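Local coordinates for putative O-acetylhomoserine (Thiol)-lyase (Campylobacter jejuni, PDB 4OC9), which probably uses pyridoxal phosphate to transfer the aminocarboxypropyl group of O-acetylhomoserine to sulfide or a thiol, at residues G13-D18 / S62-Q67; L57-S62 / L274-A279; G212-G217 / W280-G285; I79-G84 / G217-R222; A70-G75 / A185-L190. All blocks are in the same frame, centred on the assembly; numbering follows the deposited sequence.

Contact 1. Residues G13-D18 / S62-Q67; sequences GAYNFD and SDVLGQ
Ala14 turns its methyl group onto helix 60-73, and the way a loop can lie on a helix through very few atoms is well illustrated here. Its CB stands 3.5 Å from Gln67 CB, with Gln67 CG close behind, so the small methyl packs against the aliphatic root of the glutamine. Gln67 then carries its amide elsewhere: with CG anti to the backbone N (chi1 -168°) and a bend at chi2, the group leads away from the loop, and NE2 bonds to Asn71 OD1. One helical turn back, Val64 presents both methyls to the loop backbone. CG2 meets the carbonyl oxygen Ala14 O at 3.4 Å, while Tyr15 CB rests across the valine fork, 4.1 Å from CG1 and equally far from CG2. Tyr15 thus touches with the base of its side chain; the ring runs on away from the helix to bond Ser22 O through OH. Gly13 O reaches the same helix through a hydrogen bond from Arg68 NE. What results is loop-on-helix packing at the surface, joining the loop after helix 6-9 to helix 60-73 within the domain of a trans-sulfuration family enzyme.

Contact 2. Residues L57-S62 / L274-A279; sequences LSNPTS and LAPQNA
Ser62 and Ala279 bring together the first turns of two helices, 60-73 and 276-309, in a helix-helix contact made close by small residues. The backbones approach to 5.1 Å between Ser62 CA and Ala279 CA, and the side chains meet as Ser62 CB against Ala279 CB at 3.7 Å. Thr61 adds its methyl: CG2, anti to the backbone N (chi1 -60° for OG1), points across to Pro276 O and, at 4.2 Å, to Ala279 CB. The same torsion leaves Thr61 OG1 to bond Pro26 O and Tyr28 N. Asn59 belongs to this tight part too. Its side chain crosses that of Pro276 at about a right angle, and ND2 comes to 3.6 Å from Pro276 CG, a polar group against an apolar one; its N-H groups are used instead by Tyr28 O and, weakly, by Ser55 OG. The loosening comes before it, where Leu57 and Ser58, partly exposed, diverge from the second helix altogether. That helix begins at a subunit interface, with Gln277 packing on Gln277 of the fourth subunit. The other end of the Asn59 amide has a defined task at the N-cap of helix 60-73: Asn59 OD1 accepts from Thr61 N at 2.8 Å, the donor lying in the carbonyl plane with a C=O...N angle of 152°.

Contact 3. Residues G212-G217 / W280-G285; sequences GTALGG and WLLLQG
Leu215 O takes a hydrogen bond from Asn278 ND2, so that the loop 212-217 is tied by a polar bond to the same helix on which Ala214 rests. Leu282 CD1 lies 4.2 Å from Leu215 O. The leucine of the helix does most of the work, and its two branches divide the loop between them. Because CG is anti to the carbonyl carbon (chi1 -66°), the fork is thrown forward onto the loop. Leu282 CD2 sits 3.7 Å from Ala214 O and also touches the alanine methyl, while Leu282 CD1 reaches on to Gly216 CA at 4.0 Å. The chain can run this close because Gly216 has no side chain, and the direction a CB would take leads straight into Leu282. Ala214 CB lies between neighbouring residues of the helix, 4.1 Å from Leu281 CB on one hand and 4.0 Å from Leu282 CG on the other. Other subunits close in as well: Gln29 of the fourth subunit bonds Thr213 O and packs on Leu281, and Trp280 of the third subunit lies against Leu281. By this segment the chain returns from the cofactor-bearing lysine at position 206. The last part of the loop between strands 199-203 and 217-221 thus lies on helix 276-309, and Leu65 of helix 60-73 also touches Leu282.

Contact 4. Residues I79-G84 / G217-R222; sequences IPVASG and GALIER
The edge of the central seven-stranded sheet, the core of a fold-type I pyridoxal phosphate enzyme, is made where Ile79, Pro80 and Val81 pair with Leu219, Ala218 and Gly217. Strands 77-81 and 217-221 run antiparallel at 155°. Ile79 and Leu219 form a hydrogen-bonded pair, Ile79 N to Leu219 O at 2.8 Å and Leu219 N to Ile79 O at 2.9 Å. Val81 and Gly217 form the next one, with Val81 N to Gly217 O at 2.8 Å, although the donor here stands 45° out of the carbonyl plane. Pro80 falls between, in the non-hydrogen-bonded pair with Ala218, where its lack of an N-H costs this ladder nothing. On the face carrying Val81 and Leu219 the two side chains cross at about a right angle, and Val81 CG1 meets Leu219 CD1 at 3.9 Å; helix 84-93 covers them with Ala87. With Leu219 CG anti to the carbonyl carbon (chi1 -59°), Leu219 CD1 also comes 3.6 Å from Ile79 O. Past Val81 the chain turns through Ser83, the N-cap of that helix, whose OG caps Ala86 N and also bonds Gly271 O of the fourth subunit. Gly84 N then donates to a phosphate oxygen of the cofactor-bearing lysine at position 206. The turn folds back so closely on Gly217 that Gly217 CA makes a CA-H...O contact with Ser83 O at 3.5 Å.

Contact 5. Residues A70-G75 / A185-L190; sequences ANVEGG and ATPFLL
The carboxylate of Glu73 and the ring of Phe188 are the flat groups here: the first packs on Pro187, the second meets Val72. Glu73 meets the proline ring at about a right angle: OE1 is 3.3 Å from Pro187 CG, and Glu73 CD comes to 3.5 Å from Pro187 CB. A bend in the chain, with CG anti to the carbonyl carbon and chi2 at -73°, brings the carboxylate onto that ring. Though buried, it has polar company: OE1 accepts from His202 NE2 and Asn182 ND2, two bonds that hold that oxygen in place, and Asn182 ND2 also bonds Leu190 O, tying the glutamate to the loop. Val72 CG1 approaches the Phe188 ring obliquely, 4.4 Å from CZ, and Leu289 and Ala290 of helix 276-309 also touch Phe188. The other valine methyl, CG2, packs on Pro187 CB at 3.9 Å, so one residue bridges proline and phenylalanine. In the loop, Phe188 N bonds Thr186 OG1 in an ST turn. Helix 60-73 stops in a Schellman motif, Gly75 N to Ala70 O at 2.8 Å and Gly74 N to Asn71 O, with Gly74 at positive phi: a classic helix C-terminus, seated on the loop joining strands 177-181 and 199-203 of the central sheet.

Helix 60-73 runs through contacts 1, 2 and 5, which take it from its first turns to its end; contacts 2 and 5 lie about 20 Å apart between centres and do not touch. Contacts 2 and 3 share helix 276-309, with centres about 10 Å apart. Contact 4 reaches the cofactor directly, through Gly84, and the others press on it: Pro80 CG is 3.4 Å from Ser62 O of contacts 1 and 2, Leu274 CD1 of contact 2 is 3.5 Å from Val81 O, and Ile220 CD1 is 3.9 Å from Glu73 CG of contact 5. Contact 3 feeds into it through the shared Gly217.

Contact 1. Residues G13-D18 / S62-Q67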
# COMPACT_ATOMS: atom_id res chain seq x y z
N GLY D 13 -0.27 17.29 15.03
CA GLY D 13 -1.67 17.68 15.16
C GLY D 13 -2.67 16.66 14.61
O GLY D 13 -2.33 15.81 13.77
N ALA D 14 -3.90 16.72 15.12
CA ALA D 14 -4.98 15.85 14.71
C ALA D 14 -4.67 14.35 14.78
O ALA D 14 -5.35 13.58 14.13
CB ALA D 14 -5.43 16.21 13.31
N TYR D 15 -3.68 13.95 15.58
CA TYR D 15 -3.29 12.55 15.75
C TYR D 15 -2.61 12.40 17.14
O TYR D 15 -1.57 13.00 17.31
CB TYR D 15 -2.37 12.08 14.62
CG TYR D 15 -1.77 10.69 14.86
CD1 TYR D 15 -2.56 9.55 14.78
CD2 TYR D 15 -0.40 10.53 15.06
CE1 TYR D 15 -2.02 8.29 15.00
CE2 TYR D 15 0.16 9.27 15.26
CZ TYR D 15 -0.64 8.16 15.22
OH TYR D 15 -0.09 6.91 15.43
N ASN D 16 -3.28 11.68 18.07
CA ASN D 16 -2.96 11.33 19.50
C ASN D 16 -2.12 10.19 19.79
O ASN D 16 -1.70 10.11 20.91
CB ASN D 16 -4.28 10.91 20.19
CG ASN D 16 -4.16 10.66 21.66
OD1 ASN D 16 -4.59 9.59 22.21
ND2 ASN D 16 -3.57 11.60 22.32
N PHE D 17 -1.79 9.38 18.80
CA PHE D 17 -1.03 8.16 19.02
C PHE D 17 -2.05 7.20 19.64
O PHE D 17 -2.60 7.46 20.72
CB PHE D 17 0.16 8.28 19.97
CG PHE D 17 1.13 9.35 19.58
CD1 PHE D 17 1.95 9.17 18.50
CD2 PHE D 17 1.27 10.50 20.34
CE1 PHE D 17 2.84 10.16 18.12
CE2 PHE D 17 2.16 11.49 19.98
CZ PHE D 17 2.95 11.32 18.86
N ASP D 18 -2.37 6.13 18.95
CA ASP D 18 -3.32 5.19 19.52
C ASP D 18 -2.59 4.34 20.61
O ASP D 18 -1.61 4.80 21.22
CB ASP D 18 -4.06 4.39 18.44
CG ASP D 18 -5.07 5.24 17.67
OD1 ASP D 18 -5.50 6.31 18.14
OD2 ASP D 18 -5.47 4.79 16.58
N SER D 62 -7.62 9.21 6.82
CA SER D 62 -8.08 10.42 6.08
C SER D 62 -8.57 11.57 6.99
O SER D 62 -8.48 12.73 6.62
CB SER D 62 -9.07 10.08 5.00
OG SER D 62 -10.15 9.34 5.50
N ASP D 63 -9.01 11.27 8.21
CA ASP D 63 -9.45 12.32 9.15
C ASP D 63 -8.26 13.17 9.58
O ASP D 63 -8.39 14.39 9.71
CB ASP D 63 -10.14 11.74 10.39
CG ASP D 63 -11.49 11.11 10.07
OD1 ASP D 63 -12.02 11.34 8.96
OD2 ASP D 63 -12.02 10.41 10.95
N VAL D 64 -7.12 12.51 9.83
CA VAL D 64 -5.92 13.24 10.24
C VAL D 64 -5.55 14.22 9.12
O VAL D 64 -5.26 15.39 9.36
CB VAL D 64 -4.73 12.33 10.51
CG1 VAL D 64 -3.51 13.17 10.84
CG2 VAL D 64 -5.04 11.36 11.64
N LEU D 65 -5.62 13.74 7.87
CA LEU D 65 -5.31 14.54 6.69
C LEU D 65 -6.23 15.76 6.61
O LEU D 65 -5.79 16.88 6.40
CB LEU D 65 -5.47 13.70 5.43
CG LEU D 65 -5.20 14.39 4.08
CD1 LEU D 65 -3.81 15.02 3.98
CD2 LEU D 65 -5.40 13.40 2.96
N GLY D 66 -7.51 15.50 6.77
CA GLY D 66 -8.52 16.58 6.69
C GLY D 66 -8.27 17.69 7.69
O GLY D 66 -8.24 18.88 7.32
N GLN D 67 -8.06 17.31 8.94
CA GLN D 67 -7.86 18.29 9.98
C GLN D 67 -6.53 19.04 9.81
O GLN D 67 -6.47 20.26 10.01
CB GLN D 67 -7.98 17.64 11.37
CG GLN D 67 -8.07 18.67 12.48
CD GLN D 67 -9.32 19.52 12.35
OE1 GLN D 67 -10.46 19.00 12.28
NE2 GLN D 67 -9.13 20.83 12.36

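Contact 2. Residues L57-S62 / L274-A279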
# COMPACT_ATOMS: atom_id res chain seq x y z
N LEU D 57 -17.81 7.03 4.41
CA LEU D 57 -18.11 8.33 5.03
C LEU D 57 -16.86 8.97 5.62
O LEU D 57 -16.60 10.13 5.39
CB LEU D 57 -19.10 8.17 6.18
CG LEU D 57 -20.35 7.35 5.90
CD1 LEU D 57 -21.34 7.61 7.03
CD2 LEU D 57 -20.96 7.79 4.60
N SER D 58 -16.12 8.20 6.44
CA SER D 58 -14.91 8.71 7.03
C SER D 58 -14.01 7.55 7.45
O SER D 58 -14.49 6.45 7.75
CB SER D 58 -15.19 9.57 8.24
OG SER D 58 -15.68 8.78 9.32
N ASN D 59 -12.72 7.85 7.52
CA ASN D 59 -11.66 6.92 7.91
C ASN D 59 -10.63 7.69 8.76
O ASN D 59 -10.31 8.83 8.45
CB ASN D 59 -11.08 6.32 6.64
CG ASN D 59 -9.91 5.40 6.89
OD1 ASN D 59 -8.84 5.82 7.38
ND2 ASN D 59 -10.03 4.16 6.41
N PRO D 60 -10.13 7.08 9.85
CA PRO D 60 -9.18 7.77 10.72
C PRO D 60 -7.92 8.27 10.02
O PRO D 60 -7.45 9.37 10.35
CB PRO D 60 -8.82 6.73 11.78
CG PRO D 60 -9.89 5.70 11.70
CD PRO D 60 -10.37 5.70 10.28
N THR D 61 -7.40 7.54 9.05
CA THR D 61 -6.20 7.98 8.34
C THR D 61 -6.56 9.26 7.62
O THR D 61 -5.92 10.30 7.80
CB THR D 61 -5.68 6.93 7.33
OG1 THR D 61 -5.34 5.72 8.02
CG2 THR D 61 -4.45 7.43 6.61
N SER D 62 -7.62 9.21 6.82
CA SER D 62 -8.08 10.42 6.08
C SER D 62 -8.57 11.57 6.99
O SER D 62 -8.48 12.73 6.62
CB SER D 62 -9.07 10.08 5.00
OG SER D 62 -10.15 9.34 5.50
N LEU D 274 -12.07 8.80 -0.53
CA LEU D 274 -10.63 8.72 -0.67
C LEU D 274 -10.11 7.45 0.00
O LEU D 274 -10.27 7.27 1.21
CB LEU D 274 -9.95 9.95 -0.04
CG LEU D 274 -8.41 9.99 -0.18
CD1 LEU D 274 -7.99 10.05 -1.65
CD2 LEU D 274 -7.81 11.17 0.56
N ALA D 275 -9.44 6.61 -0.77
CA ALA D 275 -8.86 5.39 -0.23
C ALA D 275 -7.77 5.70 0.82
O ALA D 275 -7.02 6.68 0.71
CB ALA D 275 -8.29 4.56 -1.34
N PRO D 276 -7.65 4.85 1.84
CA PRO D 276 -6.69 4.98 2.94
C PRO D 276 -5.23 5.08 2.54
O PRO D 276 -4.43 5.83 3.15
CB PRO D 276 -6.90 3.71 3.76
CG PRO D 276 -8.23 3.21 3.39
CD PRO D 276 -8.50 3.66 1.99
N GLN D 277 -4.84 4.31 1.55
CA GLN D 277 -3.46 4.34 1.13
C GLN D 277 -3.16 5.73 0.54
O GLN D 277 -2.09 6.29 0.79
CB GLN D 277 -3.21 3.24 0.10
CG GLN D 277 -1.77 3.07 -0.31
CD GLN D 277 -0.91 2.51 0.81
OE1 GLN D 277 -1.38 1.78 1.69
NE2 GLN D 277 0.38 2.78 0.74
N ASN D 278 -4.09 6.23 -0.30
CA ASN D 278 -3.89 7.55 -0.92
C ASN D 278 -3.87 8.62 0.14
O ASN D 278 -2.99 9.52 0.13
CB ASN D 278 -4.90 7.90 -2.00
CG ASN D 278 -4.67 7.14 -3.29
OD1 ASN D 278 -4.19 6.02 -3.32
ND2 ASN D 278 -5.03 7.78 -4.41
N ALA D 279 -4.77 8.50 1.12
CA ALA D 279 -4.85 9.48 2.21
C ALA D 279 -3.53 9.51 2.97
O ALA D 279 -2.98 10.59 3.25
CB ALA D 279 -5.99 9.17 3.15

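Contact 3. Residues G212-G217 / W280-G285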
# COMPACT_ATOMS: atom_id res chain seq x y z
N GLY D 212 3.35 12.76 -8.07
CA GLY D 212 2.51 12.09 -9.07
C GLY D 212 2.09 10.68 -8.69
O GLY D 212 1.89 9.84 -9.57
N THR D 213 1.88 10.45 -7.40
CA THR D 213 1.51 9.12 -6.93
C THR D 213 0.18 8.92 -6.24
O THR D 213 -0.23 7.80 -6.07
CB THR D 213 2.58 8.63 -5.95
OG1 THR D 213 2.71 9.56 -4.87
CG2 THR D 213 3.93 8.52 -6.65
N ALA D 214 -0.49 9.96 -5.82
CA ALA D 214 -1.75 9.75 -5.17
C ALA D 214 -2.77 10.76 -5.56
O ALA D 214 -2.68 11.95 -5.24
CB ALA D 214 -1.57 9.77 -3.68
N LEU D 215 -3.78 10.27 -6.23
CA LEU D 215 -4.86 11.07 -6.68
C LEU D 215 -5.68 11.38 -5.42
O LEU D 215 -5.92 10.52 -4.60
CB LEU D 215 -5.72 10.26 -7.68
CG LEU D 215 -6.80 11.05 -8.42
CD1 LEU D 215 -6.11 12.08 -9.31
CD2 LEU D 215 -7.67 10.15 -9.27
N GLY D 216 -6.16 12.60 -5.31
CA GLY D 216 -6.97 13.02 -4.17
C GLY D 216 -7.40 14.48 -4.17
O GLY D 216 -6.84 15.30 -4.85
N GLY D 217 -8.42 14.78 -3.38
CA GLY D 217 -8.94 16.13 -3.25
C GLY D 217 -9.41 16.45 -1.84
O GLY D 217 -9.52 15.57 -0.99
N TRP D 280 -3.00 8.33 3.28
CA TRP D 280 -1.73 8.23 4.01
C TRP D 280 -0.56 8.84 3.22
O TRP D 280 0.23 9.59 3.78
CB TRP D 280 -1.44 6.78 4.40
CG TRP D 280 -0.22 6.63 5.21
CD1 TRP D 280 -0.13 6.81 6.52
CD2 TRP D 280 1.07 6.25 4.74
NE1 TRP D 280 1.19 6.57 6.95
CE2 TRP D 280 1.94 6.22 5.86
CE3 TRP D 280 1.60 5.94 3.48
CZ2 TRP D 280 3.27 5.88 5.77
CZ3 TRP D 280 2.95 5.61 3.38
CH2 TRP D 280 3.76 5.57 4.53
N LEU D 281 -0.47 8.51 1.94
CA LEU D 281 0.58 9.07 1.09
C LEU D 281 0.46 10.58 1.06
O LEU D 281 1.46 11.29 1.14
CB LEU D 281 0.48 8.53 -0.33
CG LEU D 281 0.90 7.08 -0.46
CD1 LEU D 281 0.59 6.50 -1.82
CD2 LEU D 281 2.39 6.96 -0.18
N LEU D 282 -0.77 11.08 0.94
CA LEU D 282 -1.03 12.54 0.93
C LEU D 282 -0.62 13.17 2.26
O LEU D 282 -0.14 14.30 2.28
CB LEU D 282 -2.46 12.82 0.53
CG LEU D 282 -2.71 12.41 -0.92
CD1 LEU D 282 -4.19 12.41 -1.29
CD2 LEU D 282 -1.92 13.29 -1.89
N LEU D 283 -0.81 12.47 3.37
CA LEU D 283 -0.35 13.00 4.65
C LEU D 283 1.13 13.12 4.61
O LEU D 283 1.68 14.09 5.12
CB LEU D 283 -0.62 12.07 5.84
CG LEU D 283 -1.95 12.09 6.56
CD1 LEU D 283 -2.07 10.91 7.51
CD2 LEU D 283 -2.00 13.41 7.32
N GLN D 284 1.80 12.12 4.05
CA GLN D 284 3.27 12.17 3.99
C GLN D 284 3.73 13.38 3.15
O GLN D 284 4.71 14.04 3.47
CB GLN D 284 3.89 10.88 3.43
CG GLN D 284 3.37 9.62 4.10
CD GLN D 284 3.51 9.60 5.60
OE1 GLN D 284 2.50 9.50 6.28
NE2 GLN D 284 4.71 9.79 6.13
N GLY D 285 3.03 13.63 2.04
CA GLY D 285 3.39 14.70 1.15
C GLY D 285 3.17 16.01 1.84
O GLY D 285 3.97 16.93 1.69

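Contact 4. Residues I79-G84 / G217-R222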
# COMPACT_ATOMS: atom_id res chain seq x y z
N ILE D 79 -12.30 17.97 4.59
CA ILE D 79 -12.78 16.67 4.14
C ILE D 79 -12.15 16.18 2.86
O ILE D 79 -12.36 16.75 1.81
CB ILE D 79 -14.30 16.71 3.90
CG1 ILE D 79 -15.01 16.82 5.25
CG2 ILE D 79 -14.78 15.42 3.24
CD1 ILE D 79 -16.49 16.98 5.16
N PRO D 80 -11.36 15.11 2.97
CA PRO D 80 -10.74 14.55 1.80
C PRO D 80 -11.69 13.69 1.03
O PRO D 80 -12.50 12.97 1.61
CB PRO D 80 -9.59 13.71 2.38
CG PRO D 80 -9.36 14.29 3.73
CD PRO D 80 -10.75 14.57 4.20
N VAL D 81 -11.53 13.75 -0.28
CA VAL D 81 -12.34 13.02 -1.21
C VAL D 81 -11.46 12.37 -2.27
O VAL D 81 -10.26 12.61 -2.31
CB VAL D 81 -13.45 13.89 -1.80
CG1 VAL D 81 -14.40 14.28 -0.70
CG2 VAL D 81 -12.89 15.12 -2.45
N ALA D 82 -12.06 11.53 -3.13
CA ALA D 82 -11.28 10.78 -4.15
C ALA D 82 -10.42 11.56 -5.13
O ALA D 82 -9.48 11.01 -5.67
CB ALA D 82 -12.19 9.85 -4.91
N SER D 83 -10.80 12.79 -5.41
CA SER D 83 -10.03 13.59 -6.35
C SER D 83 -10.40 15.04 -6.25
O SER D 83 -11.37 15.40 -5.62
CB SER D 83 -10.31 13.16 -7.77
OG SER D 83 -11.64 13.46 -8.13
N GLY D 84 -9.55 15.87 -6.86
CA GLY D 84 -9.74 17.32 -6.89
C GLY D 84 -11.06 17.65 -7.59
O GLY D 84 -11.78 18.53 -7.16
N GLY D 217 -8.42 14.78 -3.38
CA GLY D 217 -8.94 16.13 -3.25
C GLY D 217 -9.41 16.45 -1.84
O GLY D 217 -9.52 15.57 -0.99
N ALA D 218 -9.65 17.72 -1.58
CA ALA D 218 -10.14 18.13 -0.28
C ALA D 218 -11.01 19.36 -0.32
O ALA D 218 -10.79 20.26 -1.13
CB ALA D 218 -8.98 18.38 0.65
N LEU D 219 -11.99 19.40 0.58
CA LEU D 219 -12.87 20.57 0.71
C LEU D 219 -12.61 21.05 2.13
O LEU D 219 -12.78 20.29 3.09
CB LEU D 219 -14.37 20.31 0.58
CG LEU D 219 -14.93 19.69 -0.69
CD1 LEU D 219 -14.63 18.19 -0.65
CD2 LEU D 219 -16.44 19.89 -0.76
N ILE D 220 -12.25 22.31 2.25
CA ILE D 220 -11.96 22.90 3.54
C ILE D 220 -12.87 24.10 3.80
O ILE D 220 -13.06 24.95 2.92
CB ILE D 220 -10.51 23.36 3.57
CG1 ILE D 220 -9.61 22.19 3.19
CG2 ILE D 220 -10.16 23.90 4.94
CD1 ILE D 220 -8.15 22.57 3.10
N GLU D 221 -13.42 24.18 5.01
CA GLU D 221 -14.30 25.32 5.31
C GLU D 221 -13.68 26.22 6.37
O GLU D 221 -12.95 25.77 7.28
CB GLU D 221 -15.69 24.87 5.78
CG GLU D 221 -15.82 24.37 7.21
CD GLU D 221 -17.27 23.96 7.55
OE1 GLU D 221 -17.92 24.71 8.31
OE2 GLU D 221 -17.79 22.98 6.97
N ARG D 222 -13.95 27.51 6.24
CA ARG D 222 -13.41 28.48 7.20
C ARG D 222 -14.11 28.41 8.52
O ARG D 222 -15.16 27.77 8.68
CB ARG D 222 -13.63 29.91 6.73
CG ARG D 222 -15.10 30.38 6.63
CD ARG D 222 -15.18 31.89 6.35
NE ARG D 222 -16.54 32.43 6.11
CZ ARG D 222 -17.36 32.91 7.04
NH1 ARG D 222 -17.04 32.91 8.34
NH2 ARG D 222 -18.54 33.38 6.68

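Contact 5. Residues A70-G75 / A185-L190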
# COMPACT_ATOMS: atom_id res chain seq x y z
N ALA D 70 -6.87 21.55 7.16
CA ALA D 70 -7.63 22.68 7.68
C ALA D 70 -6.73 23.56 8.56
O ALA D 70 -6.81 24.78 8.52
CB ALA D 70 -8.83 22.21 8.49
N ASN D 71 -5.91 22.93 9.37
CA ASN D 71 -5.00 23.64 10.25
C ASN D 71 -3.99 24.47 9.49
O ASN D 71 -3.78 25.62 9.84
CB ASN D 71 -4.28 22.68 11.21
CG ASN D 71 -5.23 22.02 12.17
OD1 ASN D 71 -6.40 22.34 12.20
ND2 ASN D 71 -4.74 21.07 12.94
N VAL D 72 -3.39 23.91 8.44
CA VAL D 72 -2.41 24.69 7.68
C VAL D 72 -3.07 25.85 6.95
O VAL D 72 -2.45 26.86 6.76
CB VAL D 72 -1.50 23.87 6.72
CG1 VAL D 72 -0.73 22.86 7.54
CG2 VAL D 72 -2.29 23.16 5.64
N GLU D 73 -4.32 25.70 6.52
CA GLU D 73 -5.04 26.80 5.83
C GLU D 73 -5.61 27.83 6.80
O GLU D 73 -5.96 28.93 6.39
CB GLU D 73 -6.17 26.27 4.95
CG GLU D 73 -5.80 25.63 3.62
CD GLU D 73 -5.33 26.63 2.56
OE1 GLU D 73 -5.20 26.21 1.38
OE2 GLU D 73 -5.12 27.82 2.86
N GLY D 74 -5.67 27.51 8.09
CA GLY D 74 -6.23 28.42 9.08
C GLY D 74 -7.76 28.30 9.08
O GLY D 74 -8.47 29.20 9.49
N GLY D 75 -8.27 27.17 8.58
CA GLY D 75 -9.71 26.93 8.51
C GLY D 75 -10.19 26.10 9.69
O GLY D 75 -9.44 25.84 10.60
N ALA D 185 -1.12 27.43 -5.67
CA ALA D 185 -0.38 28.25 -4.72
C ALA D 185 0.03 27.46 -3.49
O ALA D 185 1.11 27.65 -2.95
CB ALA D 185 -1.22 29.44 -4.31
N THR D 186 -0.86 26.57 -3.07
CA THR D 186 -0.71 25.70 -1.89
C THR D 186 -0.95 26.58 -0.65
O THR D 186 -0.83 27.79 -0.69
CB THR D 186 0.67 25.03 -1.69
OG1 THR D 186 1.61 25.98 -1.17
CG2 THR D 186 1.16 24.39 -2.95
N PRO D 187 -1.30 25.95 0.48
CA PRO D 187 -1.53 26.76 1.67
C PRO D 187 -0.27 27.45 2.17
O PRO D 187 -0.40 28.36 2.99
CB PRO D 187 -1.99 25.74 2.71
CG PRO D 187 -2.45 24.55 1.93
CD PRO D 187 -1.55 24.52 0.73
N PHE D 188 0.90 27.03 1.71
CA PHE D 188 2.13 27.64 2.16
C PHE D 188 2.53 28.90 1.46
O PHE D 188 3.39 29.61 1.95
CB PHE D 188 3.29 26.64 2.15
CG PHE D 188 3.10 25.53 3.12
CD1 PHE D 188 3.55 25.66 4.40
CD2 PHE D 188 2.44 24.37 2.73
CE1 PHE D 188 3.35 24.64 5.30
CE2 PHE D 188 2.25 23.34 3.62
CZ PHE D 188 2.71 23.48 4.91
N LEU D 189 1.93 29.20 0.32
CA LEU D 189 2.27 30.45 -0.36
C LEU D 189 1.15 31.45 -0.30
O LEU D 189 1.36 32.63 -0.44
CB LEU D 189 2.64 30.18 -1.82
CG LEU D 189 3.81 29.17 -1.96
CD1 LEU D 189 4.17 28.99 -3.43
CD2 LEU D 189 5.03 29.64 -1.18
N LEU D 190 -0.06 30.96 -0.04
CA LEU D 190 -1.23 31.80 0.02
C LEU D 190 -2.32 31.21 0.91
O LEU D 190 -2.61 30.01 0.83
CB LEU D 190 -1.76 31.99 -1.40
CG LEU D 190 -2.99 32.88 -1.54
CD1 LEU D 190 -2.67 34.27 -1.04
CD2 LEU D 190 -3.38 32.96 -2.99